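Local coordinates for protein N-(5'-phosphoribosyl)anthranilate isomerase (Pyrococcus furiosus, PDB 4AAJ) that catalyses the isomerisation of N-(5-phospho-beta-D-ribosyl)anthranilate to 1-(2-carboxyphenylamino)-1-deoxy-D-ribulose 5-phosphate, the third step from chorismate to tryptophan, at residues 38-44 with 67-71; 188-192 with 222-226. All coordinates share one frame; numbering follows the deposited sequence.

From the N terminus the chain runs through strand 22-25 and helix 31-38 and then enters contact 1, where residues 38-44 meet 67-71 once helix 58-67 has been passed. That contact closes a short loop and sets the second and third strands of the eight-stranded TIM barrel beside each other. Contact 2 opens much later, on helix 187-194, and closes at the end of helix 213-225, so the two loops follow one another without nesting or crossing. Closure of the barrel nevertheless brings the end of helix 213-225 close to the turn before strand 43-47: Lys224 forms a salt bridge to Asp42, with NZ 2.6 Å from OD2, joining contact 2 to contact 1.

Contact 1: residues 38-44 with 67-71; sequences EKHADAT and NSAIP
Glu38 and Thr44 grip the 67-71 loop at two points, and between them Ile70 packs against the turn that leads from helix 31-38 to strand 43-47. At the first point the backbone N of Ala69 donates to OE2 of Glu38 over 2.6 Å, with an N-H...O angle of 156°. The carboxylate receives this bond on its anti lone pair, the one turned away from OE1. From CB outward the Glu38 chain runs straight (chi2 -179°), which carries its carboxylate across to the loop. At the second point the N of Thr44 donates to the carbonyl O of Pro71 over 2.9 Å, nearly along the C=O axis; Thr44 also has a backbone hydrogen bond with Phe73, and the pair begins the parallel pairing of strands 43-47 and 72-76. The same Pro71 oxygen lies 3.4 Å from CA of Ala43, a CA-H...O contact.

The loop also satisfies one of its own carbonyls: OG of Ser68 donates to O of Ile70 over 2.8 Å, tilted 19° from the carbonyl plane. Elsewhere the polar ends turn to strand 22-25 and the last helix. OG1 of Thr44 bonds to O of Ile25, while OD2 of Asp42 accepts a hydrogen bond from N of Val23 and forms a salt bridge with NZ of Lys224.

Ile70 supplies the apolar filling. Its CD1 lies 3.7 Å from the carbonyl carbon of Ala43 and also near CB of Ala41, whereas CG2 rests against O of Ala41. Beside it, CD of Pro71 comes to 3.4 Å from O of Asp42. The chemistry thus fastens two successive entries into the barrel to each other, with a hydrophobic wedge between two polar clamps.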
loop_
_atom_site.group_PDB
_atom_site.type_symbol
_atom_site.label_atom_id
_atom_site.label_comp_id
_atom_site.label_asym_id
_atom_site.label_seq_id
_atom_site.Cartn_x
_atom_site.Cartn_y
_atom_site.Cartn_z
ATOM N N GLU A 38 4.220 -9.767 -10.861
ATOM C CA GLU A 38 3.121 -10.689 -11.164
ATOM C C GLU A 38 3.440 -12.148 -10.883
ATOM O O GLU A 38 2.530 -12.944 -10.666
ATOM C CB GLU A 38 2.753 -10.592 -12.633
ATOM C CG GLU A 38 1.550 -9.735 -12.934
ATOM C CD GLU A 38 1.244 -9.727 -14.409
ATOM O OE1 GLU A 38 2.152 -10.038 -15.213
ATOM O OE2 GLU A 38 0.099 -9.412 -14.768
ATOM N N LYS A 39 4.724 -12.498 -10.914
ATOM C CA LYS A 39 5.157 -13.882 -10.696
ATOM C C LYS A 39 4.888 -14.382 -9.278
ATOM O O LYS A 39 4.508 -15.542 -9.097
ATOM C CB LYS A 39 6.637 -14.062 -11.049
ATOM C CG LYS A 39 6.918 -14.061 -12.544
ATOM C CD LYS A 39 8.207 -14.803 -12.872
ATOM C CE LYS A 39 8.458 -14.848 -14.374
ATOM N NZ LYS A 39 8.778 -13.509 -14.951
ATOM N N HIS A 40 5.074 -13.510 -8.283
ATOM C CA HIS A 40 5.012 -13.921 -6.874
ATOM C C HIS A 40 4.133 -13.085 -5.964
ATOM O O HIS A 40 3.638 -13.588 -4.959
ATOM C CB HIS A 40 6.422 -14.024 -6.283
ATOM C CG HIS A 40 7.307 -15.043 -6.974
ATOM N ND1 HIS A 40 7.004 -16.356 -7.020
ATOM C CD2 HIS A 40 8.523 -14.897 -7.642
ATOM C CE1 HIS A 40 7.968 -17.016 -7.693
ATOM N NE2 HIS A 40 8.897 -16.122 -8.072
ATOM N N ALA A 41 3.920 -11.815 -6.303
ATOM C CA ALA A 41 3.147 -10.903 -5.433
ATOM C C ALA A 41 1.627 -11.042 -5.536
ATOM O O ALA A 41 1.091 -11.482 -6.556
ATOM C CB ALA A 41 3.555 -9.463 -5.689
ATOM N N ASP A 42 0.933 -10.641 -4.474
ATOM C CA ASP A 42 -0.526 -10.648 -4.451
ATOM C C ASP A 42 -1.117 -9.374 -5.067
ATOM O O ASP A 42 -2.242 -9.362 -5.563
ATOM C CB ASP A 42 -1.029 -10.814 -3.015
ATOM C CG ASP A 42 -0.574 -12.128 -2.379
ATOM O OD1 ASP A 42 -0.914 -13.196 -2.930
ATOM O OD2 ASP A 42 0.135 -12.084 -1.351
ATOM N N ALA A 43 -0.355 -8.291 -5.006
ATOM C CA ALA A 43 -0.813 -7.015 -5.551
ATOM C C ALA A 43 0.381 -6.136 -5.876
ATOM O O ALA A 43 1.496 -6.381 -5.413
ATOM C CB ALA A 43 -1.760 -6.307 -4.577
ATOM N N THR A 44 0.134 -5.096 -6.667
ATOM C CA THR A 44 1.175 -4.115 -6.964
ATOM C C THR A 44 0.527 -2.725 -6.934
ATOM O O THR A 44 -0.661 -2.588 -6.606
ATOM C CB THR A 44 1.896 -4.429 -8.311
ATOM O OG1 THR A 44 3.050 -3.589 -8.462
ATOM C CG2 THR A 44 0.972 -4.242 -9.513
ATOM N N ASN A 67 -3.022 -4.705 -18.275
ATOM C CA ASN A 67 -2.257 -5.919 -18.573
ATOM C C ASN A 67 -1.987 -6.819 -17.368
ATOM O O ASN A 67 -1.384 -7.890 -17.494
ATOM C CB ASN A 67 -0.939 -5.541 -19.241
ATOM C CG ASN A 67 -1.139 -5.077 -20.662
ATOM O OD1 ASN A 67 -0.902 -3.909 -21.004
ATOM N ND2 ASN A 67 -1.616 -5.982 -21.499
ATOM N N SER A 68 -2.420 -6.376 -16.192
ATOM C CA SER A 68 -2.045 -7.066 -14.975
ATOM C C SER A 68 -2.980 -8.221 -14.592
ATOM O O SER A 68 -4.196 -8.108 -14.677
ATOM C CB SER A 68 -1.961 -6.073 -13.818
ATOM O OG SER A 68 -1.512 -6.719 -12.645
ATOM N N ALA A 69 -2.377 -9.307 -14.132
ATOM C CA ALA A 69 -3.130 -10.456 -13.625
ATOM C C ALA A 69 -3.402 -10.326 -12.121
ATOM O O ALA A 69 -4.110 -11.151 -11.539
ATOM C CB ALA A 69 -2.377 -11.745 -13.930
ATOM N N ILE A 70 -2.843 -9.290 -11.492
ATOM C CA ILE A 70 -3.038 -9.058 -10.046
ATOM C C ILE A 70 -3.591 -7.641 -9.814
ATOM O O ILE A 70 -3.455 -6.780 -10.671
ATOM C CB ILE A 70 -1.731 -9.296 -9.229
ATOM C CG1 ILE A 70 -0.607 -8.319 -9.642
ATOM C CG2 ILE A 70 -1.297 -10.767 -9.306
ATOM C CD1 ILE A 70 0.660 -8.424 -8.790
ATOM N N PRO A 71 -4.258 -7.399 -8.672
ATOM C CA PRO A 71 -4.735 -6.042 -8.396
ATOM C C PRO A 71 -3.605 -5.018 -8.489
ATOM O O PRO A 71 -2.524 -5.223 -7.931
ATOM C CB PRO A 71 -5.237 -6.147 -6.955
ATOM C CG PRO A 71 -5.736 -7.563 -6.879
ATOM C CD PRO A 71 -4.733 -8.365 -7.656
#

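Contact 2: residues 188-192 with 222-226; sequences EEVIK and RAKNV
With chi1 at -168°, Val226 has CG1 anti to its backbone N and CG2 beside that N, a fork that meets helix 187-194 with both branches. CG2 lies 3.6 Å from CB of Glu188, and CG1 reaches CG of Lys192 at 3.7 Å as well as CG2 of Ile191. The two branches of Ile191 divide the work: CG2, anti to the backbone N, meets Val226, while CD1, at the end of the other branch, comes to 3.8 Å from CB of Ala223. Ala223 packs on Val23 of the first strand, and Ile191 on Met21.

Further along the interface, the extended side chain of Glu188 crosses that of Arg222 at about a right angle. It is not an ion pair: OE2 rests against the first methylene of Arg222, 3.5 Å from CB, while OE1 stays 5.2 Å from NH1. OE2 also lies 3.2 Å from the backbone O of Arg222; both are acceptors, so the approach is probably mildly unfavourable. The guanidinium is engaged elsewhere, through a salt bridge of NH2 to Glu218 and a hydrogen bond from NH1 to O of Ala184.

No hydrogen bond joins the segments. The join rests mainly on apolar side-chain carbons, packing the end of helix 213-225 and Val226 on helix 187-194; the Glu188 and Arg222 charges may add a longer-range attraction, probably offset in part by OE2 nearing the carbonyl.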
loop_
_atom_site.group_PDB
_atom_site.type_symbol
_atom_site.label_atom_id
_atom_site.label_comp_id
_atom_site.label_asym_id
_atom_site.label_seq_id
_atom_site.Cartn_x
_atom_site.Cartn_y
_atom_site.Cartn_z
ATOM N N GLU A 188 10.760 -10.817 8.078
ATOM C CA GLU A 188 10.351 -11.943 8.921
ATOM C C GLU A 188 10.154 -11.523 10.379
ATOM O O GLU A 188 9.218 -11.977 11.041
ATOM C CB GLU A 188 11.351 -13.095 8.807
ATOM C CG GLU A 188 11.509 -13.617 7.383
ATOM C CD GLU A 188 12.153 -14.990 7.314
ATOM O OE1 GLU A 188 13.160 -15.220 8.018
ATOM O OE2 GLU A 188 11.654 -15.836 6.541
ATOM N N GLU A 189 11.025 -10.638 10.856
ATOM C CA GLU A 189 10.950 -10.118 12.222
ATOM C C GLU A 189 9.779 -9.153 12.397
ATOM O O GLU A 189 9.051 -9.228 13.394
ATOM C CB GLU A 189 12.270 -9.444 12.617
ATOM C CG GLU A 189 12.431 -9.189 14.114
ATOM C CD GLU A 189 12.372 -10.456 14.955
ATOM O OE1 GLU A 189 12.857 -11.515 14.496
ATOM O OE2 GLU A 189 11.843 -10.390 16.086
ATOM N N VAL A 190 9.604 -8.255 11.429
ATOM C CA VAL A 190 8.474 -7.323 11.427
ATOM C C VAL A 190 7.158 -8.099 11.506
ATOM O O VAL A 190 6.281 -7.755 12.297
ATOM C CB VAL A 190 8.500 -6.393 10.190
ATOM C CG1 VAL A 190 7.166 -5.671 10.015
ATOM C CG2 VAL A 190 9.636 -5.384 10.311
ATOM N N ILE A 191 7.046 -9.157 10.705
ATOM C CA ILE A 191 5.841 -9.985 10.671
ATOM C C ILE A 191 5.575 -10.690 12.010
ATOM O O ILE A 191 4.423 -10.807 12.432
ATOM C CB ILE A 191 5.880 -10.996 9.504
ATOM C CG1 ILE A 191 5.710 -10.255 8.172
ATOM C CG2 ILE A 191 4.787 -12.045 9.659
ATOM C CD1 ILE A 191 5.952 -11.098 6.938
ATOM N N LYS A 192 6.640 -11.148 12.669
ATOM C CA LYS A 192 6.509 -11.812 13.971
ATOM C C LYS A 192 5.997 -10.862 15.048
ATOM O O LYS A 192 5.159 -11.238 15.863
ATOM C CB LYS A 192 7.829 -12.454 14.411
ATOM C CG LYS A 192 8.126 -13.795 13.758
ATOM C CD LYS A 192 9.212 -14.558 14.515
ATOM C CE LYS A 192 10.618 -14.152 14.094
ATOM N NZ LYS A 192 11.056 -14.861 12.856
ATOM N N ARG A 222 10.180 -15.278 1.853
ATOM C CA ARG A 222 10.442 -15.110 3.284
ATOM C C ARG A 222 9.208 -14.625 4.044
ATOM O O ARG A 222 8.912 -15.119 5.140
ATOM C CB ARG A 222 11.610 -14.144 3.516
ATOM C CG ARG A 222 12.972 -14.690 3.123
ATOM C CD ARG A 222 14.084 -13.787 3.625
ATOM N NE ARG A 222 15.400 -14.249 3.189
ATOM C CZ ARG A 222 16.555 -13.864 3.729
ATOM N NH1 ARG A 222 16.576 -13.003 4.739
ATOM N NH2 ARG A 222 17.698 -14.346 3.256
ATOM N N ALA A 223 8.498 -13.657 3.460
ATOM C CA ALA A 223 7.289 -13.112 4.070
ATOM C C ALA A 223 6.201 -14.175 4.170
ATOM O O ALA A 223 5.550 -14.307 5.204
ATOM C CB ALA A 223 6.790 -11.903 3.290
ATOM N N LYS A 224 6.029 -14.940 3.096
ATOM C CA LYS A 224 5.037 -16.016 3.043
ATOM C C LYS A 224 5.327 -17.155 4.032
ATOM O O LYS A 224 4.413 -17.885 4.413
ATOM C CB LYS A 224 4.945 -16.587 1.624
ATOM C CG LYS A 224 4.456 -15.610 0.563
ATOM C CD LYS A 224 2.959 -15.398 0.630
ATOM C CE LYS A 224 2.461 -14.691 -0.619
ATOM N NZ LYS A 224 1.022 -14.380 -0.468
ATOM N N ASN A 225 6.591 -17.287 4.441
ATOM C CA ASN A 225 7.043 -18.369 5.325
ATOM C C ASN A 225 6.769 -18.179 6.819
ATOM O O ASN A 225 6.700 -19.155 7.568
ATOM C CB ASN A 225 8.536 -18.638 5.117
ATOM C CG ASN A 225 8.809 -19.532 3.923
ATOM O OD1 ASN A 225 7.916 -20.225 3.426
ATOM N ND2 ASN A 225 10.053 -19.527 3.459
ATOM N N VAL A 226 6.623 -16.929 7.251
ATOM C CA VAL A 226 6.391 -16.626 8.663
ATOM C C VAL A 226 4.914 -16.762 9.017
ATOM O O VAL A 226 4.303 -17.803 8.783
ATOM C CB VAL A 226 6.877 -15.212 9.030
ATOM C CG1 VAL A 226 6.906 -15.038 10.539
ATOM C CG2 VAL A 226 8.257 -14.960 8.446
#